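Local coordinates for ProQ/FinO domain-containing protein (Neisseria meningitidis, PDB 3MW6) that probably binds RNA, as a member of the FinO family of RNA chaperones, at residues 31-34 with 35-39; 23-26 with 27-31; 69-72 with 73-77; 57-60 with 61-64; 14-17 with 18-21. One frame throughout, in Å; residues are numbered along the deposited sequence. Where two conformers were deposited one is given.

Interaction 1 of 5, residues 31-34 with 35-39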
loop_
_atom_site.group_PDB
_atom_site.type_symbol
_atom_site.label_atom_id
_atom_site.label_comp_id
_atom_site.label_asym_id
_atom_site.label_seq_id
_atom_site.Cartn_x
_atom_site.Cartn_y
_atom_site.Cartn_z
ATOM N N ALA A 31 -18.651 -5.856 5.491
ATOM C CA ALA A 31 -18.331 -4.464 5.210
ATOM C C ALA A 31 -19.070 -3.549 6.177
ATOM O O ALA A 31 -18.459 -2.686 6.807
ATOM C CB ALA A 31 -18.680 -4.118 3.755
ATOM N N ASP A 32 -20.376 -3.761 6.323
ATOM C CA ASP A 32 -21.170 -2.966 7.274
ATOM C C ASP A 32 -20.626 -3.116 8.692
ATOM O O ASP A 32 -20.469 -2.135 9.415
ATOM C CB ASP A 32 -22.652 -3.352 7.234
ATOM C CG ASP A 32 -23.323 -2.992 5.915
ATOM O OD1 ASP A 32 -22.715 -2.270 5.084
ATOM O OD2 ASP A 32 -24.471 -3.443 5.711
ATOM N N HIS A 33 -20.316 -4.340 9.094
ATOM C CA HIS A 33 -19.706 -4.519 10.403
ATOM C C HIS A 33 -18.446 -3.660 10.532
ATOM O O HIS A 33 -18.313 -2.867 11.452
ATOM C CB HIS A 33 -19.380 -5.992 10.692
ATOM C CG HIS A 33 -18.753 -6.202 12.036
ATOM N ND1 HIS A 33 -19.494 -6.429 13.174
ATOM C CD2 HIS A 33 -17.459 -6.159 12.435
ATOM C CE1 HIS A 33 -18.684 -6.539 14.211
ATOM N NE2 HIS A 33 -17.443 -6.383 13.790
ATOM N N ILE A 34 -17.530 -3.810 9.584
ATOM C CA ILE A 34 -16.222 -3.168 9.664
ATOM C C ILE A 34 -16.276 -1.641 9.602
ATOM O O ILE A 34 -15.606 -0.960 10.383
ATOM C CB ILE A 34 -15.275 -3.716 8.563
ATOM C CG1 ILE A 34 -14.600 -5.006 9.044
ATOM C CG2 ILE A 34 -14.257 -2.687 8.171
ATOM C CD1 ILE A 34 -14.021 -5.829 7.918
ATOM N N TYR A 35 -17.044 -1.094 8.666
ATOM C CA TYR A 35 -17.141 0.359 8.559
ATOM C C TYR A 35 -17.940 0.950 9.713
ATOM O O TYR A 35 -17.793 2.126 10.025
ATOM C CB TYR A 35 -17.784 0.784 7.233
ATOM C CG TYR A 35 -16.865 0.672 6.047
ATOM C CD1 TYR A 35 -17.085 -0.287 5.068
ATOM C CD2 TYR A 35 -15.775 1.519 5.906
ATOM C CE1 TYR A 35 -16.255 -0.401 3.974
ATOM C CE2 TYR A 35 -14.939 1.412 4.812
ATOM C CZ TYR A 35 -15.187 0.444 3.851
ATOM O OH TYR A 35 -14.364 0.319 2.761
ATOM N N GLY A 36 -18.788 0.128 10.327
ATOM C CA GLY A 36 -19.622 0.564 11.435
ATOM C C GLY A 36 -18.851 0.553 12.740
ATOM O O GLY A 36 -18.957 1.480 13.534
ATOM N N LYS A 37 -18.041 -0.479 12.945
ATOM C CA LYS A 37 -17.331 -0.647 14.206
ATOM C C LYS A 37 -15.957 0.028 14.282
ATOM O O LYS A 37 -15.562 0.513 15.339
ATOM C CB LYS A 37 -17.183 -2.131 14.538
ATOM C CG LYS A 37 -16.271 -2.371 15.725
ATOM C CD LYS A 37 -16.308 -3.814 16.174
ATOM C CE LYS A 37 -15.470 -4.007 17.423
ATOM N NZ LYS A 37 -15.740 -5.328 18.047
ATOM N N TYR A 38 -15.223 0.055 13.174
ATOM C CA TYR A 38 -13.821 0.474 13.220
ATOM C C TYR A 38 -13.603 1.827 12.588
ATOM O O TYR A 38 -13.770 1.981 11.386
ATOM C CB TYR A 38 -12.917 -0.561 12.529
ATOM C CG TYR A 38 -12.916 -1.888 13.222
ATOM C CD1 TYR A 38 -13.485 -2.999 12.623
ATOM C CD2 TYR A 38 -12.384 -2.029 14.503
ATOM C CE1 TYR A 38 -13.503 -4.226 13.266
ATOM C CE2 TYR A 38 -12.399 -3.252 15.153
ATOM C CZ TYR A 38 -12.958 -4.345 14.522
ATOM O OH TYR A 38 -12.989 -5.564 15.141
ATOM N N ASP A 39 -13.194 2.799 13.396
ATOM C CA ASP A 39 -12.902 4.130 12.886
ATOM C C ASP A 39 -11.774 4.174 11.837
ATOM O O ASP A 39 -11.829 4.986 10.918
ATOM C CB ASP A 39 -12.627 5.106 14.033
ATOM C CG ASP A 39 -13.896 5.772 14.541
ATOM O OD1 ASP A 39 -14.082 6.980 14.266
ATOM O OD2 ASP A 39 -14.717 5.085 15.195
#

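Interaction 2 of 5, residues 23-26 with 27-31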
loop_
_atom_site.group_PDB
_atom_site.type_symbol
_atom_site.label_atom_id
_atom_site.label_comp_id
_atom_site.label_asym_id
_atom_site.label_seq_id
_atom_site.Cartn_x
_atom_site.Cartn_y
_atom_site.Cartn_z
ATOM N N LYS A 23 -22.691 -15.848 -0.037
ATOM C CA LYS A 23 -21.416 -15.154 -0.214
ATOM C C LYS A 23 -21.621 -13.647 -0.405
ATOM O O LYS A 23 -20.953 -12.816 0.217
ATOM C CB LYS A 23 -20.685 -15.736 -1.436
ATOM C CG LYS A 23 -19.165 -15.789 -1.319
ATOM C CD LYS A 23 -18.525 -16.543 -2.491
ATOM C CE LYS A 23 -18.382 -15.668 -3.738
ATOM N NZ LYS A 23 -17.745 -16.403 -4.876
ATOM N N LYS A 24 -22.543 -13.300 -1.297
ATOM C CA LYS A 24 -22.869 -11.901 -1.538
ATOM C C LYS A 24 -23.413 -11.246 -0.262
ATOM O O LYS A 24 -23.071 -10.110 0.070
ATOM C CB LYS A 24 -23.895 -11.778 -2.664
ATOM C CG LYS A 24 -24.659 -10.468 -2.632
ATOM C CD LYS A 24 -25.564 -10.309 -3.837
ATOM C CE LYS A 24 -26.097 -8.886 -3.920
ATOM N NZ LYS A 24 -26.673 -8.588 -5.261
ATOM N N LYS A 25 -24.261 -11.973 0.456
ATOM C CA LYS A 25 -24.849 -11.437 1.670
ATOM C C LYS A 25 -23.818 -11.369 2.801
ATOM O O LYS A 25 -23.744 -10.361 3.508
ATOM C CB LYS A 25 -26.087 -12.239 2.073
ATOM C CG LYS A 25 -26.777 -11.736 3.342
ATOM C CD LYS A 25 -27.364 -10.335 3.176
ATOM C CE LYS A 25 -28.034 -9.880 4.479
ATOM N NZ LYS A 25 -28.833 -8.624 4.334
ATOM N N GLN A 26 -22.998 -12.412 2.955
ATOM C CA GLN A 26 -21.923 -12.353 3.952
ATOM C C GLN A 26 -20.962 -11.177 3.706
ATOM O O GLN A 26 -20.479 -10.546 4.651
ATOM C CB GLN A 26 -21.133 -13.665 4.048
ATOM C CG GLN A 26 -20.128 -13.607 5.200
ATOM C CD GLN A 26 -19.420 -14.920 5.491
ATOM O OE1 GLN A 26 -18.396 -14.930 6.181
ATOM N NE2 GLN A 26 -19.964 -16.039 4.984
ATOM N N THR A 27 -20.698 -10.882 2.433
ATOM C CA THR A 27 -19.805 -9.777 2.055
ATOM C C THR A 27 -20.351 -8.384 2.410
ATOM O O THR A 27 -19.611 -7.526 2.886
ATOM C CB THR A 27 -19.455 -9.826 0.563
ATOM O OG1 THR A 27 -18.852 -11.093 0.271
ATOM C CG2 THR A 27 -18.483 -8.712 0.206
ATOM N N GLU A 28 -21.639 -8.158 2.185
ATOM C CA GLU A 28 -22.247 -6.920 2.635
ATOM C C GLU A 28 -22.205 -6.833 4.159
ATOM O O GLU A 28 -21.915 -5.775 4.712
ATOM C CB GLU A 28 -23.686 -6.811 2.146
ATOM C CG GLU A 28 -23.799 -6.491 0.677
ATOM C CD GLU A 28 -25.132 -6.909 0.100
ATOM O OE1 GLU A 28 -25.997 -7.353 0.885
ATOM O OE2 GLU A 28 -25.311 -6.803 -1.134
HETATM N N MSE A 29 -22.486 -7.939 4.840
HETATM C CA MSE A 29 -22.536 -7.913 6.300
HETATM C C MSE A 29 -21.166 -7.573 6.883
HETATM O O MSE A 29 -21.071 -6.860 7.895
HETATM C CB MSE A 29 -23.028 -9.252 6.876
HETATM C CG MSE A 29 -24.500 -9.599 6.615
HETATM SE SE MSE A 29 -24.870 -11.520 6.857
HETATM C CE MSE A 29 -24.842 -11.579 8.823
ATOM N N ILE A 30 -20.111 -8.082 6.244
ATOM C CA ILE A 30 -18.755 -7.898 6.749
ATOM C C ILE A 30 -18.339 -6.445 6.637
ATOM O O ILE A 30 -17.755 -5.875 7.565
ATOM C CB ILE A 30 -17.735 -8.758 5.996
ATOM C CG1 ILE A 30 -17.985 -10.238 6.296
ATOM C CG2 ILE A 30 -16.324 -8.375 6.406
ATOM C CD1 ILE A 30 -17.108 -11.186 5.515
ATOM N N ALA A 31 -18.651 -5.856 5.491
ATOM C CA ALA A 31 -18.331 -4.464 5.210
ATOM C C ALA A 31 -19.070 -3.549 6.177
ATOM O O ALA A 31 -18.459 -2.686 6.807
ATOM C CB ALA A 31 -18.680 -4.118 3.755
#

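Interaction 3 of 5, residues 69-72 with 73-77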
loop_
_atom_site.group_PDB
_atom_site.type_symbol
_atom_site.label_atom_id
_atom_site.label_comp_id
_atom_site.label_asym_id
_atom_site.label_seq_id
_atom_site.Cartn_x
_atom_site.Cartn_y
_atom_site.Cartn_z
ATOM N N ARG A 69 -11.437 -10.320 0.930
ATOM C CA ARG A 69 -12.072 -9.701 -0.227
ATOM C C ARG A 69 -12.558 -8.282 0.100
ATOM O O ARG A 69 -12.334 -7.344 -0.657
ATOM C CB ARG A 69 -13.242 -10.580 -0.695
ATOM C CG ARG A 69 -13.790 -10.239 -2.068
ATOM C CD ARG A 69 -15.110 -10.961 -2.362
ATOM N NE ARG A 69 -14.932 -12.331 -2.841
ATOM C CZ ARG A 69 -15.921 -13.087 -3.312
ATOM N NH1 ARG A 69 -17.155 -12.601 -3.376
ATOM N NH2 ARG A 69 -15.681 -14.325 -3.721
ATOM N N VAL A 70 -13.239 -8.133 1.232
ATOM C CA VAL A 70 -13.724 -6.818 1.669
ATOM C C VAL A 70 -12.550 -5.872 1.914
ATOM O O VAL A 70 -12.533 -4.736 1.446
ATOM C CB VAL A 70 -14.585 -6.932 2.936
ATOM C CG1 VAL A 70 -14.920 -5.534 3.485
ATOM C CG2 VAL A 70 -15.855 -7.717 2.626
ATOM N N LEU A 71 -11.545 -6.372 2.615
ATOM C CA LEU A 71 -10.335 -5.616 2.815
ATOM C C LEU A 71 -9.704 -5.175 1.485
ATOM O O LEU A 71 -9.278 -4.016 1.359
ATOM C CB LEU A 71 -9.347 -6.414 3.656
ATOM C CG LEU A 71 -8.027 -5.671 3.808
ATOM C CD1 LEU A 71 -8.244 -4.307 4.533
ATOM C CD2 LEU A 71 -7.015 -6.537 4.528
ATOM N N ALA A 72 -9.653 -6.073 0.495
ATOM C CA ALA A 72 -9.009 -5.734 -0.780
ATOM C C ALA A 72 -9.834 -4.716 -1.567
ATOM O O ALA A 72 -9.277 -3.832 -2.218
ATOM C CB ALA A 72 -8.721 -7.001 -1.644
ATOM N N ASN A 73 -11.158 -4.844 -1.505
ATOM C CA ASN A 73 -12.058 -3.815 -2.030
ATOM C C ASN A 73 -11.785 -2.450 -1.406
ATOM O O ASN A 73 -11.791 -1.417 -2.080
ATOM C CB ASN A 73 -13.513 -4.182 -1.739
ATOM C CG ASN A 73 -14.117 -5.082 -2.799
ATOM O OD1 ASN A 73 -14.013 -4.802 -3.991
ATOM N ND2 ASN A 73 -14.776 -6.156 -2.368
ATOM N N HIS A 74 -11.559 -2.451 -0.101
ATOM C CA HIS A 74 -11.370 -1.201 0.614
ATOM C C HIS A 74 -10.072 -0.532 0.173
ATOM O O HIS A 74 -10.044 0.656 -0.094
ATOM C CB HIS A 74 -11.363 -1.460 2.113
ATOM C CG HIS A 74 -10.964 -0.273 2.922
ATOM N ND1 HIS A 74 -11.880 0.636 3.414
ATOM C CD2 HIS A 74 -9.749 0.152 3.338
ATOM C CE1 HIS A 74 -11.243 1.566 4.098
ATOM N NE2 HIS A 74 -9.951 1.294 4.072
ATOM N N CYS A 75 -8.998 -1.299 0.067
ATOM C CA CYS A 75 -7.709 -0.727 -0.315
ATOM C C CYS A 75 -7.592 -0.314 -1.778
ATOM O O CYS A 75 -6.612 0.327 -2.156
ATOM C CB CYS A 75 -6.568 -1.672 0.080
ATOM S SG CYS A 75 -6.478 -1.855 1.911
ATOM N N ARG A 76 -8.590 -0.670 -2.591
ATOM C CA ARG A 76 -8.601 -0.317 -4.015
ATOM C C ARG A 76 -9.305 1.009 -4.241
ATOM O O ARG A 76 -9.141 1.639 -5.289
ATOM C CB ARG A 76 -9.302 -1.395 -4.843
ATOM C CG ARG A 76 -8.366 -2.408 -5.460
ATOM C CD ARG A 76 -9.077 -3.291 -6.477
ATOM N NE ARG A 76 -9.231 -4.656 -5.992
ATOM C CZ ARG A 76 -10.369 -5.147 -5.513
ATOM N NH1 ARG A 76 -10.416 -6.397 -5.081
ATOM N NH2 ARG A 76 -11.459 -4.388 -5.475
ATOM N N ARG A 77 -10.104 1.425 -3.263
ATOM C CA ARG A 77 -10.853 2.659 -3.401
ATOM C C ARG A 77 -9.921 3.856 -3.502
ATOM O O ARG A 77 -8.905 3.927 -2.820
ATOM C CB ARG A 77 -11.850 2.817 -2.249
ATOM C CG ARG A 77 -12.845 1.668 -2.203
ATOM C CD ARG A 77 -13.807 1.767 -1.052
ATOM N NE ARG A 77 -14.597 2.991 -1.107
ATOM C CZ ARG A 77 -15.595 3.275 -0.274
ATOM N NH1 ARG A 77 -15.936 2.406 0.679
ATOM N NH2 ARG A 77 -16.256 4.423 -0.395
#

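Interaction 4 of 5, residues 57-60 with 61-64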
loop_
_atom_site.group_PDB
_atom_site.type_symbol
_atom_site.label_atom_id
_atom_site.label_comp_id
_atom_site.label_asym_id
_atom_site.label_seq_id
_atom_site.Cartn_x
_atom_site.Cartn_y
_atom_site.Cartn_z
ATOM N N ALA A 57 -8.909 -12.624 13.077
ATOM C CA ALA A 57 -8.938 -12.996 14.478
ATOM C C ALA A 57 -10.122 -12.353 15.218
ATOM O O ALA A 57 -10.759 -12.998 16.045
ATOM C CB ALA A 57 -7.617 -12.633 15.135
ATOM N N ALA A 58 -10.437 -11.098 14.905
ATOM C CA ALA A 58 -11.512 -10.389 15.612
ATOM C C ALA A 58 -12.919 -10.757 15.122
ATOM O O ALA A 58 -13.914 -10.503 15.808
ATOM C CB ALA A 58 -11.304 -8.862 15.515
ATOM N N LEU A 59 -13.004 -11.331 13.926
ATOM C CA LEU A 59 -14.296 -11.672 13.331
ATOM C C LEU A 59 -14.404 -13.162 13.016
ATOM O O LEU A 59 -14.400 -13.549 11.849
ATOM C CB LEU A 59 -14.526 -10.873 12.044
ATOM C CG LEU A 59 -14.337 -9.356 12.078
ATOM C CD1 LEU A 59 -14.620 -8.764 10.703
ATOM C CD2 LEU A 59 -15.239 -8.754 13.102
ATOM N N PRO A 60 -14.504 -14.008 14.053
ATOM C CA PRO A 60 -14.577 -15.443 13.759
ATOM C C PRO A 60 -15.936 -15.844 13.176
ATOM O O PRO A 60 -16.058 -16.923 12.597
ATOM C CB PRO A 60 -14.333 -16.100 15.123
ATOM C CG PRO A 60 -14.686 -15.048 16.125
ATOM C CD PRO A 60 -14.333 -13.736 15.489
ATOM N N GLN A 61 -16.930 -14.974 13.303
ATOM C CA GLN A 61 -18.270 -15.267 12.784
ATOM C C GLN A 61 -18.378 -15.141 11.260
ATOM O O GLN A 61 -19.468 -15.268 10.701
ATOM C CB GLN A 61 -19.334 -14.385 13.463
ATOM C CG GLN A 61 -19.290 -12.907 13.100
ATOM C CD GLN A 61 -18.262 -12.125 13.906
ATOM O OE1 GLN A 61 -17.133 -12.574 14.113
ATOM N NE2 GLN A 61 -18.656 -10.952 14.367
ATOM N N TYR A 62 -17.245 -14.888 10.605
ATOM C CA TYR A 62 -17.201 -14.619 9.177
ATOM C C TYR A 62 -16.032 -15.361 8.536
ATOM O O TYR A 62 -15.006 -15.586 9.183
ATOM C CB TYR A 62 -17.045 -13.111 8.911
ATOM C CG TYR A 62 -18.229 -12.255 9.302
ATOM C CD1 TYR A 62 -19.514 -12.551 8.854
ATOM C CD2 TYR A 62 -18.054 -11.125 10.099
ATOM C CE1 TYR A 62 -20.603 -11.745 9.212
ATOM C CE2 TYR A 62 -19.118 -10.312 10.449
ATOM C CZ TYR A 62 -20.389 -10.624 10.008
ATOM O OH TYR A 62 -21.437 -9.805 10.369
ATOM N N ASP A 63 -16.189 -15.721 7.264
ATOM C CA ASP A 63 -15.169 -16.473 6.530
ATOM C C ASP A 63 -13.955 -15.615 6.233
ATOM O O ASP A 63 -14.092 -14.525 5.669
ATOM C CB ASP A 63 -15.746 -17.013 5.215
ATOM C CG ASP A 63 -16.852 -18.025 5.447
ATOM O OD1 ASP A 63 -16.667 -18.913 6.302
ATOM O OD2 ASP A 63 -17.907 -17.935 4.783
ATOM N N ALA A 64 -12.774 -16.107 6.610
ATOM C CA ALA A 64 -11.515 -15.394 6.362
ATOM C C ALA A 64 -11.377 -14.944 4.916
ATOM O O ALA A 64 -10.816 -13.888 4.641
ATOM C CB ALA A 64 -10.314 -16.252 6.750
HETATM O O HOH W 1 -12.576 -15.088 10.510
#

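Interaction 5 of 5, residues 14-17 with 18-21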
loop_
_atom_site.group_PDB
_atom_site.type_symbol
_atom_site.label_atom_id
_atom_site.label_comp_id
_atom_site.label_asym_id
_atom_site.label_seq_id
_atom_site.Cartn_x
_atom_site.Cartn_y
_atom_site.Cartn_z
ATOM N N LEU A 14 -29.208 -16.975 15.049
ATOM C CA LEU A 14 -29.559 -18.031 14.104
ATOM C C LEU A 14 -29.803 -17.386 12.748
ATOM O O LEU A 14 -29.184 -17.768 11.745
ATOM C CB LEU A 14 -30.784 -18.803 14.583
ATOM C CG LEU A 14 -31.286 -20.057 13.846
ATOM C CD1 LEU A 14 -32.260 -19.711 12.711
ATOM C CD2 LEU A 14 -30.134 -20.945 13.345
ATOM N N LYS A 15 -30.677 -16.377 12.723
ATOM C CA LYS A 15 -30.948 -15.632 11.494
ATOM C C LYS A 15 -29.684 -15.117 10.816
ATOM O O LYS A 15 -29.526 -15.267 9.605
ATOM C CB LYS A 15 -31.947 -14.497 11.729
ATOM C CG LYS A 15 -33.396 -14.985 11.728
ATOM C CD LYS A 15 -34.249 -14.292 12.777
ATOM C CE LYS A 15 -35.388 -15.202 13.230
ATOM N NZ LYS A 15 -34.892 -16.556 13.648
ATOM N N SER A 16 -28.784 -14.522 11.588
ATOM C CA SER A 16 -27.506 -14.079 11.042
ATOM C C SER A 16 -26.684 -15.207 10.431
ATOM O O SER A 16 -26.158 -15.057 9.325
ATOM C CB SER A 16 -26.681 -13.372 12.107
ATOM O OG SER A 16 -27.225 -12.092 12.340
ATOM N N ALA A 17 -26.549 -16.315 11.159
ATOM C CA ALA A 17 -25.788 -17.465 10.663
ATOM C C ALA A 17 -26.365 -17.928 9.346
ATOM O O ALA A 17 -25.637 -18.105 8.380
ATOM C CB ALA A 17 -25.797 -18.615 11.671
ATOM N N VAL A 18 -27.681 -18.115 9.307
ATOM C CA VAL A 18 -28.357 -18.526 8.077
ATOM C C VAL A 18 -28.031 -17.573 6.931
ATOM O O VAL A 18 -27.738 -18.001 5.817
ATOM C CB VAL A 18 -29.879 -18.538 8.241
ATOM C CG1 VAL A 18 -30.560 -18.562 6.860
ATOM C CG2 VAL A 18 -30.330 -19.699 9.132
ATOM N N GLN A 19 -28.102 -16.275 7.199
ATOM C CA GLN A 19 -27.810 -15.271 6.177
ATOM C C GLN A 19 -26.377 -15.362 5.648
ATOM O O GLN A 19 -26.132 -15.078 4.482
ATOM C CB GLN A 19 -28.080 -13.862 6.712
ATOM C CG GLN A 19 -29.515 -13.415 6.573
ATOM C CD GLN A 19 -29.789 -12.122 7.324
ATOM O OE1 GLN A 19 -29.061 -11.763 8.253
ATOM N NE2 GLN A 19 -30.840 -11.412 6.921
ATOM N N THR A 20 -25.431 -15.756 6.499
ATOM C CA THR A 20 -24.021 -15.780 6.095
ATOM C C THR A 20 -23.712 -16.875 5.073
ATOM O O THR A 20 -22.619 -16.908 4.518
ATOM C CB THR A 20 -23.061 -15.958 7.298
ATOM O OG1 THR A 20 -23.170 -17.292 7.789
ATOM C CG2 THR A 20 -23.390 -14.982 8.425
HETATM N N MSE A 21 -24.668 -17.771 4.841
HETATM C CA MSE A 21 -24.509 -18.842 3.860
HETATM C C MSE A 21 -24.432 -18.284 2.443
HETATM O O MSE A 21 -23.946 -18.945 1.527
HETATM C CB MSE A 21 -25.666 -19.841 3.945
HETATM C CG MSE A 21 -25.766 -20.599 5.254
HETATM SE SE MSE A 21 -24.241 -21.753 5.605
HETATM C CE MSE A 21 -23.000 -20.521 6.480
#

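Interaction 1 of 5, residues 31-34 with 35-39
His33 and Lys37 both place CG trans to the amide nitrogen of their own residue, with chi1 -180° and 171°, which helps their side chains to run side by side in the same direction. They lie one turn apart near the C-terminal end of helix 23-37, a helix of the ProQ/FinO domain. The Lys37 chain is extended, and its CD passes 3.7 Å from His33 NE2. The charged tip goes further on: Lys37 NZ is 4.7 Å from His33 NE2, so the pair touches through methylene and not through charge. His33 NE2 is buried by this packing and has no polar partner in the model. Lys37 also brings its CG over the centre of the neighbouring Tyr38 ring, 3.9 Å above the plane.

Ile34 meets Tyr38 one turn on, with CG1 4.3 Å from ring atom CD1 of Tyr38. Leu55 of helix 51-58 touches both of these side chains, and Leu59 touches His33 and Ile34. Tyr35 swings its ring back along the helix, and CD1 comes 3.3 Å from Ala31 O. The same carbonyl accepts from Tyr35 N. At the far end of the ring, Tyr35 OH is hydrogen-bonded to His74 and weakly to Arg77, both beyond this helix.

Tyr38 is where the chain leaves helical geometry, and it also sits at the N-cap position of helix 39-42. Its amide still belongs to the outgoing helix: Tyr38 N donates to Ile34 O at 3.0 Å.

Interaction 2 of 5, residues 23-26 with 27-31
The carbonyl oxygen of Lys23 is gripped twice by Thr27. The hydroxyl OG1 reaches Lys23 O at 2.7 Å, and Thr27 N reaches the same oxygen at 3.0 Å. The two donors come from opposite faces of the carbonyl plane. The hydroxyl can fold back because OG1 stands beside its own amide nitrogen (chi1 -57°), facing the preceding turn. CG2, on the other branch, packs on Val70 of helix 64-76.

This is the first part of helix 23-37, where i to i+4 backbone bonds continue from Lys24 O, Lys25 O and Gln26 O. Glu28 extends its carboxylate between two lysines. Its OE2 lies 3.6 Å from Lys24 CE, and its OE1 4.0 Å from Lys25 CD. Lys24 NZ stays 4.7 Å from Glu28 OE2, and Lys25 NZ 4.6 Å from Glu28 OE1; any attraction is without direct contact and probably weak.

Selenomethionine Met29 crosses Lys25 at about a right angle, with SE 4.0 Å from Lys25 CG. On the buried side, Ile30 CD1 rests 3.9 Å from Gln26 CG. The Gln26 amide is held at both ends: OE1 accepts from Asp63 N, and NE2 donates to Thr20 O.

Interaction 3 of 5, residues 69-72 with 73-77
Arg76 lays its guanidinium over the carbonyl oxygen of Ala72. Ala72 O sits 3.7 Å from the plane, over the centre of the group. The chain bends at chi3 (-110°), which turns the flat end back over the preceding turn. Ala72 CB lies 3.9 Å from Arg76 NH1. Asn73 helps to set the rotation of the guanidinium: Arg76 NH2 donates to Asn73 OD1 at 3.0 Å. The acceptor lies in the guanidinium plane, but the donor stands above the plane of the asparagine amide.

These residues form the last turns of helix 64-76 in the ProQ/FinO domain. Asn73 N, His74 N and Cys75 N still make i to i+4 bonds to Arg69 O, Val70 O and Leu71 O. With CG beside its own amide nitrogen (chi1 -86°), Asn73 reaches back along the helix, where ND2 lies 3.2 Å from Arg69 O. On another side of the helix, Leu71 CD1 touches Cys75 SG at 4.0 Å.

His74 is buried; its ND1 is bonded to Tyr35 OH, and its ring stacks on Phe44 and meets Phe41 edge-to-face. Val70 packs against helix 23-37 at Thr27, Ile30 and Ala31. Arg76, by contrast, packs on Asn111 of the second subunit.

The positive group faces the negative end of a carbonyl dipole near the helix C-terminus. The guanidinium lies face-on over Ala72 O and makes no hydrogen bond to it. The attraction is probably electrostatic.

Interaction 4 of 5, residues 57-60 with 61-64
Gln61 and Tyr62 both touch Leu59, but with different parts. Tyr62 offers a ring edge: Leu59 CB lies near the ring plane, 4.0 Å from CD2. Gln61 covers part of one face of the same ring, with its CG 3.6 Å above the plane and offset toward the rim.

The rest of Gln61 folds back over the preceding peptide. Its CG takes the crowded position between the backbone N and the carbonyl carbon (chi1 70°), and a second bend follows at chi2. This sets OE1 3.0 Å from Leu59 C and equally close to Pro60 N. Proline nitrogen has no hydrogen to give, so no hydrogen bond forms there; the close approach of OE1 to Leu59 C is probably dipolar in part.

The backbone beneath is a type I beta turn from Leu59 to Tyr62, which links helix 51-58 to helix 64-76. Its closing bond is weak, with Tyr62 N 3.4 Å from Leu59 O. A water bridges the mouth of the turn, at 2.7 Å from Leu59 O and 2.8 Å from Tyr62 O. The Leu59 and Tyr62 side chains both reach Ile67 of helix 64-76, and Tyr62 also packs on Met29 and Ile30 of helix 23-37.

Interaction 5 of 5, residues 14-17 with 18-21
Thr20 OG1 donates to Ala17 O at 2.7 Å, the shortest polar bond of this contact. The hydroxyl lies in the plane of the carbonyl, on one of its lone pairs. It gets there because chi1 of 71° holds OG1 between its own amide nitrogen and carbonyl carbon. Thr20 N adds a weak bond to the same oxygen and a better one, 3.0 Å long, to Ser16 O.

One turn earlier the helix is regular. Val18 N donates to Leu14 O at 2.9 Å, and Gln19 N meets Lys15 O at 3.0 Å. The side chains along this face touch lightly, with Leu14 CD1 4.1 Å from Val18 CG2. Gln19 runs back over the preceding turn, its OE1 3.9 Å from Ser16 CA.

These turns belong to the C-terminal part of helix 9-19, just before the connection to helix 23-37. Gln19 packs on Lys25 and Met29 of that second helix, and Thr20 also touches Met29. Ser16 OG makes a weak bond to Ala12 O further up its own helix.

Ala17 O thus receives a short hydroxyl bond beside a backbone bond that is only weak.

How the interactions relate
Interactions 1 and 2 lie on successive parts of helix 23-37 and share Ala31. Interaction 3 lies on helix 64-76, which packs against that helix through Val70. These three are partly buried, while interactions 4 and 5 are surface contacts. Interaction 4 is the turn leading into helix 64-76, and its Tyr62 and Asp63 meet helix 23-37 within interaction 2. Interaction 5 lies in the last part of helix 9-19 and also touches interaction 2, but neither interaction 1 nor 3. Interactions 1 and 3 join their helices by Tyr35 and His74; interaction 2 adds lysines and Glu28 on its exposed side. Threonine hydroxyls bond carbonyls in interactions 2 and 5; interaction 4 adds a bridging water.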